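Local atomic coordinates of disulfide oxidoreductase (Xylella fastidiosa, PDB entry 2REM), a protein that probably catalyses thiol-disulfide exchange in the periplasm, introducing disulfide bonds into folding proteins as a DsbA-family member of the thioredoxin superfamily. Residues V70-F74 / V104-V109; V161-V167 / L182-E186. All blocks are in the same frame, centred on the assembly; numbering follows the deposited sequence.

Contact 1: residues V70-F74 / V104-V109; sequences VWDPF and VPIQNV
This is an apolar contact with a bridging water, in which Phe-74, Pro-73 and Val-70 meet Val-104, Ile-106 and Val-109 inside the helical domain that DsbA proteins insert into their thioredoxin fold. Segment 70-74 leads into helix 71-83; segment 104-109 joins helix 87-101 to helix 111-119 and makes a type II turn from Ile-106 to Val-109. Phe-74 makes the largest single share of the contact. With CG anti to its carbonyl carbon (chi1 -73°), the ring reaches across and presents its far edge to the connector. Val-104 CG1 lies near the ring plane, 3.8 Å from Phe-74 CE1. Val-109 comes obliquely, and its CG1 stands 3.5 Å from Phe-74 CE2. The same methyl reaches Pro-73 CB at 3.6 Å, so one branch fills the angle between the proline and the ring. Ile-98 of helix 87-101 also touches the phenyl group. Toward the solvent-accessible end, Val-70 CB packs on Ile-106 CG2 at 3.7 Å, while Gln-107, bent at chi2 (-61°), brings its amide back over Val-70 CG1. The polar link is a water whose oxygen sits 2.9 Å from Val-70 O. It donates to that atom and to the carbonyl of Ile-106, the first residue of the turn, tying the two together. Pro-105 O is buried with no hydrogen-bond partner; it lies in the plane of the Phe-74 ring, 3.1 Å from CZ, where the slightly positive ring edge probably offsets part of that cost.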
ATOM      1  N   VAL A  70      -8.712 -13.815   0.399  1.00 19.02           N
ATOM      2  CA  VAL A  70      -7.473 -13.915   1.166  1.00 17.78           C
ATOM      3  C   VAL A  70      -6.827 -12.564   1.426  1.00 15.61           C
ATOM      4  O   VAL A  70      -6.044 -12.422   2.356  1.00 15.37           O
ATOM      5  CB  VAL A  70      -6.429 -14.871   0.502  1.00 17.99           C
ATOM      6  CG1 VAL A  70      -6.989 -16.296   0.396  1.00 19.66           C
ATOM      7  CG2 VAL A  70      -5.981 -14.344  -0.865  1.00 19.69           C
ATOM      8  N   TRP A  71      -7.130 -11.575   0.582  1.00 14.61           N
ATOM      9  CA  TRP A  71      -6.514 -10.262   0.710  1.00 13.16           C
ATOM     10  C   TRP A  71      -6.899  -9.600   2.025  1.00 12.77           C
ATOM     11  O   TRP A  71      -6.102  -8.883   2.612  1.00 11.33           O
ATOM     12  CB  TRP A  71      -6.982  -9.363  -0.439  1.00 13.88           C
ATOM     13  CG  TRP A  71      -6.607  -9.870  -1.806  1.00 15.44           C
ATOM     14  CD1 TRP A  71      -7.242 -10.832  -2.554  1.00 17.30           C
ATOM     15  CD2 TRP A  71      -5.488  -9.436  -2.576  1.00 15.70           C
ATOM     16  NE1 TRP A  71      -6.597 -10.990  -3.772  1.00 17.28           N
ATOM     17  CE2 TRP A  71      -5.511 -10.147  -3.798  1.00 15.53           C
ATOM     18  CE3 TRP A  71      -4.480  -8.482  -2.364  1.00 13.20           C
ATOM     19  CZ2 TRP A  71      -4.557  -9.941  -4.796  1.00 16.48           C
ATOM     20  CZ3 TRP A  71      -3.547  -8.277  -3.355  1.00 14.24           C
ATOM     21  CH2 TRP A  71      -3.586  -9.006  -4.552  1.00 15.55           C
ATOM     22  N   ASP A  72      -8.138  -9.822   2.463  1.00 13.66           N
ATOM     23  CA  ASP A  72      -8.716  -8.979   3.520  1.00 14.30           C
ATOM     24  C   ASP A  72      -8.075  -9.165   4.888  1.00 12.61           C
ATOM     25  O   ASP A  72      -7.753  -8.171   5.521  1.00 12.53           O
ATOM     26  CB  ASP A  72     -10.239  -9.115   3.585  1.00 15.45           C
ATOM     27  CG  ASP A  72     -10.924  -8.455   2.417  1.00 17.38           C
ATOM     28  OD1 ASP A  72     -10.241  -7.937   1.512  1.00 18.68           O
ATOM     29  OD2 ASP A  72     -12.164  -8.445   2.411  1.00 21.16           O
ATOM     30  N   PRO A  73      -7.875 -10.425   5.348  1.00 13.28           N
ATOM     31  CA  PRO A  73      -7.136 -10.613   6.590  1.00 12.60           C
ATOM     32  C   PRO A  73      -5.780  -9.925   6.581  1.00 11.33           C
ATOM     33  O   PRO A  73      -5.362  -9.340   7.599  1.00 11.08           O
ATOM     34  CB  PRO A  73      -6.958 -12.139   6.671  1.00 13.49           C
ATOM     35  CG  PRO A  73      -8.114 -12.687   5.959  1.00 15.65           C
ATOM     36  CD  PRO A  73      -8.357 -11.721   4.810  1.00 14.53           C
ATOM     37  N   PHE A  74      -5.098  -9.961   5.433  1.00 10.83           N
ATOM     38  CA  PHE A  74      -3.787  -9.338   5.361  1.00 10.55           C
ATOM     39  C   PHE A  74      -3.838  -7.834   5.265  1.00  9.72           C
ATOM     40  O   PHE A  74      -2.908  -7.141   5.704  1.00 10.02           O
ATOM     41  CB  PHE A  74      -2.966  -9.952   4.234  1.00 10.47           C
ATOM     42  CG  PHE A  74      -2.505 -11.304   4.564  1.00 10.24           C
ATOM     43  CD1 PHE A  74      -1.419 -11.470   5.423  1.00 10.54           C
ATOM     44  CD2 PHE A  74      -3.187 -12.428   4.098  1.00 10.88           C
ATOM     45  CE1 PHE A  74      -0.970 -12.746   5.782  1.00 10.80           C
ATOM     46  CE2 PHE A  74      -2.742 -13.705   4.454  1.00 11.89           C
ATOM     47  CZ  PHE A  74      -1.620 -13.844   5.314  1.00 12.40           C
ATOM     48  N   VAL A 104       3.802 -17.871   7.579  1.00 17.41           N
ATOM     49  CA  VAL A 104       2.468 -17.325   7.760  1.00 16.77           C
ATOM     50  C   VAL A 104       1.706 -17.803   6.514  1.00 17.90           C
ATOM     51  O   VAL A 104       2.142 -17.548   5.392  1.00 17.38           O
ATOM     52  CB  VAL A 104       2.480 -15.760   7.870  1.00 15.98           C
ATOM     53  CG1 VAL A 104       1.051 -15.170   7.822  1.00 14.24           C
ATOM     54  CG2 VAL A 104       3.172 -15.299   9.166  1.00 15.68           C
ATOM     55  N   PRO A 105       0.578 -18.505   6.712  1.00 18.66           N
ATOM     56  CA  PRO A 105      -0.183 -19.035   5.575  1.00 20.43           C
ATOM     57  C   PRO A 105      -1.026 -17.953   4.884  1.00 20.75           C
ATOM     58  O   PRO A 105      -1.417 -16.968   5.504  1.00 19.90           O
ATOM     59  CB  PRO A 105      -1.085 -20.084   6.222  1.00 21.44           C
ATOM     60  CG  PRO A 105      -1.342 -19.535   7.620  1.00 20.69           C
ATOM     61  CD  PRO A 105      -0.045 -18.831   8.008  1.00 19.05           C
ATOM     62  N   ILE A 106      -1.279 -18.112   3.597  1.00 22.61           N
ATOM     63  CA  ILE A 106      -2.204 -17.210   2.913  1.00 22.90           C
ATOM     64  C   ILE A 106      -3.638 -17.683   3.209  1.00 24.00           C
ATOM     65  O   ILE A 106      -4.475 -16.918   3.705  1.00 23.52           O
ATOM     66  CB  ILE A 106      -1.898 -17.109   1.408  1.00 23.86           C
ATOM     67  CG1 ILE A 106      -0.629 -16.275   1.192  1.00 23.95           C
ATOM     68  CG2 ILE A 106      -3.065 -16.456   0.648  1.00 23.51           C
ATOM     69  CD1 ILE A 106      -0.035 -16.379  -0.200  1.00 26.07           C
ATOM     70  N   GLN A 107      -3.890 -18.965   2.967  1.00 25.95           N
ATOM     71  CA  GLN A 107      -5.224 -19.516   3.133  1.00 28.37           C
ATOM     72  C   GLN A 107      -5.578 -19.641   4.599  1.00 28.09           C
ATOM     73  O   GLN A 107      -4.770 -20.101   5.400  1.00 27.53           O
ATOM     74  CB  GLN A 107      -5.352 -20.870   2.425  1.00 30.24           C
ATOM     75  CG  GLN A 107      -5.038 -20.805   0.925  1.00 33.61           C
ATOM     76  CD  GLN A 107      -5.974 -19.887   0.138  1.00 36.60           C
ATOM     77  OE1 GLN A 107      -5.532 -19.118  -0.723  1.00 36.89           O
ATOM     78  NE2 GLN A 107      -7.270 -19.974   0.422  1.00 39.53           N
ATOM     79  N   ASN A 108      -6.779 -19.166   4.927  1.00 28.63           N
ATOM     80  CA  ASN A 108      -7.400 -19.325   6.241  1.00 29.06           C
ATOM     81  C   ASN A 108      -6.550 -18.777   7.365  1.00 27.05           C
ATOM     82  O   ASN A 108      -6.646 -19.242   8.500  1.00 27.38           O
ATOM     83  CB  ASN A 108      -7.752 -20.786   6.530  1.00 31.36           C
ATOM     84  CG  ASN A 108      -8.723 -21.371   5.515  1.00 35.56           C
ATOM     85  OD1 ASN A 108      -9.652 -20.696   5.036  1.00 38.31           O
ATOM     86  ND2 ASN A 108      -8.504 -22.632   5.173  1.00 37.87           N
ATOM     87  N   VAL A 109      -5.708 -17.798   7.047  1.00 24.68           N
ATOM     88  CA  VAL A 109      -4.946 -17.135   8.086  1.00 23.13           C
ATOM     89  C   VAL A 109      -5.919 -16.434   9.025  1.00 22.70           C
ATOM     90  O   VAL A 109      -6.952 -15.900   8.605  1.00 22.97           O
ATOM     91  CB  VAL A 109      -3.945 -16.104   7.517  1.00 21.63           C
ATOM     92  CG1 VAL A 109      -4.661 -14.827   7.147  1.00 21.12           C
ATOM     93  CG2 VAL A 109      -2.831 -15.847   8.525  1.00 20.79           C
TER
HETATM   94  O   HOH W   1      -6.016 -14.713   4.175  1.00 22.70           O

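Contact 2: residues V161-V167 / L182-E186; sequences VNGRYMV and LVSRE
Tyr-165 lies between two arginines, with its ring crossed at about a right angle by the side chain of Arg-185 from helix 172-190. Arg-185 NH2 hangs 3.3 Å above one ring face, offset toward the rim, and the guanidinium is tilted 55° to the ring, a cation-pi contact. The Arg-185 chain turns at chi3 (60°) to get there, and its NH1 bonds to Tyr-11 OH. On the opposite face lies the aliphatic CG of Arg-164. At the root of the tyrosine side chain, Leu-182 CD1 reaches Tyr-165 CB at 3.7 Å and also meets Val-167 CG2. These side chains join the C-terminal beta-hairpin of the thioredoxin fold to its final helix, strand 165-167 and helix 182-186 running nearly antiparallel (160°). A classic beta bulge sets Arg-164 and Tyr-165 both against Val-161, whose CG2 packs 3.9 Å from Leu-182 CB. Glu-186, approaching Asn-162 from the other direction, offers the anti lone pair of OE2 to Asn-162 ND2 at 2.9 Å; the donor amide stands almost perpendicular to the carboxylate. Asn-162 OD1 in turn accepts from Glu-28 N, which fixes which way round the amide sits. The other carboxylate oxygen, Glu-186 OE1, accepts from a water 2.6 Å away that also bonds Tyr-165 OH.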
ATOM      1  N   VAL A 161      -1.056   8.484  -7.858  1.00 11.46           N
ATOM      2  CA  VAL A 161      -0.560   9.821  -7.526  1.00 11.77           C
ATOM      3  C   VAL A 161      -1.723  10.764  -7.308  1.00 12.96           C
ATOM      4  O   VAL A 161      -2.571  10.941  -8.194  1.00 13.40           O
ATOM      5  CB  VAL A 161       0.391  10.382  -8.607  1.00 12.49           C
ATOM      6  CG1 VAL A 161       0.957  11.737  -8.181  1.00 12.43           C
ATOM      7  CG2 VAL A 161       1.561   9.389  -8.853  1.00 10.86           C
ATOM      8  N   ASN A 162      -1.757  11.350  -6.114  1.00 13.25           N
ATOM      9  CA  ASN A 162      -2.771  12.348  -5.738  1.00 14.34           C
ATOM     10  C   ASN A 162      -4.206  11.870  -5.911  1.00 14.53           C
ATOM     11  O   ASN A 162      -5.124  12.684  -6.075  1.00 15.60           O
ATOM     12  CB  ASN A 162      -2.530  13.668  -6.496  1.00 14.91           C
ATOM     13  CG  ASN A 162      -1.447  14.506  -5.857  1.00 15.43           C
ATOM     14  OD1 ASN A 162      -0.959  14.180  -4.769  1.00 15.54           O
ATOM     15  ND2 ASN A 162      -1.049  15.579  -6.528  1.00 16.43           N
ATOM     16  N   GLY A 163      -4.386  10.551  -5.871  1.00 13.95           N
ATOM     17  CA  GLY A 163      -5.713   9.943  -6.039  1.00 13.84           C
ATOM     18  C   GLY A 163      -6.261  10.126  -7.447  1.00 14.04           C
ATOM     19  O   GLY A 163      -7.422   9.832  -7.716  1.00 15.13           O
ATOM     20  N   ARG A 164      -5.420  10.626  -8.334  1.00 13.50           N
ATOM     21  CA  ARG A 164      -5.883  11.065  -9.638  1.00 15.45           C
ATOM     22  C   ARG A 164      -5.258  10.263 -10.768  1.00 14.50           C
ATOM     23  O   ARG A 164      -5.887  10.061 -11.791  1.00 15.89           O
ATOM     24  CB  ARG A 164      -5.562  12.545  -9.817  1.00 15.97           C
ATOM     25  CG  ARG A 164      -6.112  13.159 -11.045  1.00 21.50           C
ATOM     26  CD  ARG A 164      -6.031  14.663 -10.905  1.00 28.13           C
ATOM     27  NE  ARG A 164      -6.498  15.327 -12.109  1.00 31.56           N
ATOM     28  CZ  ARG A 164      -6.233  16.591 -12.393  1.00 34.96           C
ATOM     29  NH1 ARG A 164      -5.500  17.313 -11.555  1.00 35.48           N
ATOM     30  NH2 ARG A 164      -6.699  17.125 -13.509  1.00 38.05           N
ATOM     31  N   TYR A 165      -4.012   9.843 -10.602  1.00 13.84           N
ATOM     32  CA  TYR A 165      -3.329   9.146 -11.681  1.00 14.01           C
ATOM     33  C   TYR A 165      -2.877   7.801 -11.210  1.00 13.43           C
ATOM     34  O   TYR A 165      -2.111   7.699 -10.256  1.00 14.47           O
ATOM     35  CB  TYR A 165      -2.152   9.953 -12.206  1.00 14.33           C
ATOM     36  CG  TYR A 165      -2.572  11.322 -12.635  1.00 15.53           C
ATOM     37  CD1 TYR A 165      -2.255  12.436 -11.863  1.00 17.37           C
ATOM     38  CD2 TYR A 165      -3.319  11.498 -13.786  1.00 16.42           C
ATOM     39  CE1 TYR A 165      -2.665  13.700 -12.248  1.00 18.82           C
ATOM     40  CE2 TYR A 165      -3.736  12.753 -14.181  1.00 18.56           C
ATOM     41  CZ  TYR A 165      -3.393  13.843 -13.402  1.00 18.59           C
ATOM     42  OH  TYR A 165      -3.794  15.083 -13.781  1.00 22.00           O
ATOM     43  N   MET A 166      -3.348   6.772 -11.893  1.00 13.05           N
ATOM     44  CA  MET A 166      -3.012   5.423 -11.522  1.00 13.23           C
ATOM     45  C   MET A 166      -2.042   4.899 -12.558  1.00 12.78           C
ATOM     46  O   MET A 166      -2.359   4.819 -13.758  1.00 13.12           O
ATOM     47  CB  MET A 166      -4.277   4.566 -11.438  1.00 12.28           C
ATOM     48  CG  MET A 166      -3.997   3.098 -11.161  1.00 13.77           C
ATOM     49  SD  MET A 166      -5.536   2.170 -10.895  1.00 16.58           S
ATOM     50  CE  MET A 166      -6.500   2.433 -12.379  1.00 17.70           C
ATOM     51  N   VAL A 167      -0.859   4.552 -12.078  1.00 12.53           N
ATOM     52  CA  VAL A 167       0.212   4.077 -12.953  1.00 12.73           C
ATOM     53  C   VAL A 167      -0.173   2.709 -13.507  1.00 13.53           C
ATOM     54  O   VAL A 167      -0.731   1.868 -12.794  1.00 13.26           O
ATOM     55  CB  VAL A 167       1.552   4.008 -12.196  1.00 11.77           C
ATOM     56  CG1 VAL A 167       2.667   3.479 -13.090  1.00 12.55           C
ATOM     57  CG2 VAL A 167       1.936   5.408 -11.678  1.00 12.25           C
ATOM     58  N   LEU A 182       4.816  11.662 -13.114  1.00 14.03           N
ATOM     59  CA  LEU A 182       3.543  12.171 -12.575  1.00 14.48           C
ATOM     60  C   LEU A 182       3.773  13.033 -11.347  1.00 14.60           C
ATOM     61  O   LEU A 182       3.097  14.050 -11.175  1.00 14.45           O
ATOM     62  CB  LEU A 182       2.588  11.032 -12.195  1.00 13.58           C
ATOM     63  CG  LEU A 182       2.063  10.143 -13.327  1.00 13.69           C
ATOM     64  CD1 LEU A 182       1.364   8.938 -12.701  1.00 11.63           C
ATOM     65  CD2 LEU A 182       1.115  10.954 -14.219  1.00 13.94           C
ATOM     66  N   VAL A 183       4.702  12.608 -10.487  1.00 13.39           N
ATOM     67  CA  VAL A 183       5.050  13.411  -9.305  1.00 13.65           C
ATOM     68  C   VAL A 183       5.657  14.752  -9.727  1.00 15.00           C
ATOM     69  O   VAL A 183       5.276  15.801  -9.222  1.00 15.42           O
ATOM     70  CB  VAL A 183       6.003  12.676  -8.351  1.00 13.27           C
ATOM     71  CG1 VAL A 183       6.630  13.684  -7.368  1.00 15.65           C
ATOM     72  CG2 VAL A 183       5.269  11.537  -7.593  1.00 11.65           C
ATOM     73  N   SER A 184       6.585  14.731 -10.678  1.00 15.03           N
ATOM     74  CA  SER A 184       7.167  15.984 -11.164  1.00 16.83           C
ATOM     75  C   SER A 184       6.137  16.887 -11.813  1.00 16.73           C
ATOM     76  O   SER A 184       6.204  18.127 -11.695  1.00 16.87           O
ATOM     77  CB  SER A 184       8.284  15.691 -12.145  1.00 17.45           C
ATOM     78  OG  SER A 184       9.349  15.098 -11.436  1.00 20.15           O
ATOM     79  N   ARG A 185       5.205  16.266 -12.521  1.00 15.59           N
ATOM     80  CA  ARG A 185       4.170  17.016 -13.211  1.00 17.35           C
ATOM     81  C   ARG A 185       3.219  17.687 -12.206  1.00 16.80           C
ATOM     82  O   ARG A 185       2.848  18.828 -12.395  1.00 16.82           O
ATOM     83  CB  ARG A 185       3.408  16.130 -14.188  1.00 16.11           C
ATOM     84  CG  ARG A 185       2.524  16.931 -15.126  1.00 19.74           C
ATOM     85  CD  ARG A 185       1.787  16.069 -16.084  1.00 19.55           C
ATOM     86  NE  ARG A 185       0.912  15.111 -15.422  1.00 19.37           N
ATOM     87  CZ  ARG A 185       0.024  14.376 -16.081  1.00 22.31           C
ATOM     88  NH1 ARG A 185      -0.099  14.533 -17.399  1.00 21.65           N
ATOM     89  NH2 ARG A 185      -0.745  13.507 -15.438  1.00 21.01           N
ATOM     90  N   GLU A 186       2.854  16.973 -11.145  1.00 16.69           N
ATOM     91  CA  GLU A 186       2.095  17.557 -10.033  1.00 17.32           C
ATOM     92  C   GLU A 186       2.854  18.696  -9.381  1.00 18.81           C
ATOM     93  O   GLU A 186       2.277  19.755  -9.077  1.00 18.73           O
ATOM     94  CB  GLU A 186       1.772  16.506  -8.972  1.00 16.91           C
ATOM     95  CG  GLU A 186       0.807  15.441  -9.470  1.00 18.03           C
ATOM     96  CD  GLU A 186      -0.461  16.065 -10.063  1.00 22.54           C
ATOM     97  OE1 GLU A 186      -0.593  16.119 -11.305  1.00 22.74           O
ATOM     98  OE2 GLU A 186      -1.319  16.508  -9.280  1.00 25.44           O
TER
HETATM   99  O   HOH W   2      -3.767  16.930  -9.834  1.00 40.98           O
HETATM  100  O   HOH W   3      -2.407  17.265 -12.823  1.00 28.14           O

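Contact 1 and contact 2 belong to different halves of the molecule, on opposite sides of its centre: their centres are 31 Å apart and their nearest atoms about 13 Å, so neither touches the other. They follow one another along the chain, contact 1 in the helical insertion and contact 2 at the end of the thioredoxin fold. Contact 1 lies next to the probable redox motif: Phe-74 also touches Thr-36, the residue before Cys-37. Cys-37 and Cys-40, the probable redox pair, form no disulfide in this model. Contact 2 instead packs the final helix beside strands 11-13 and 27-33.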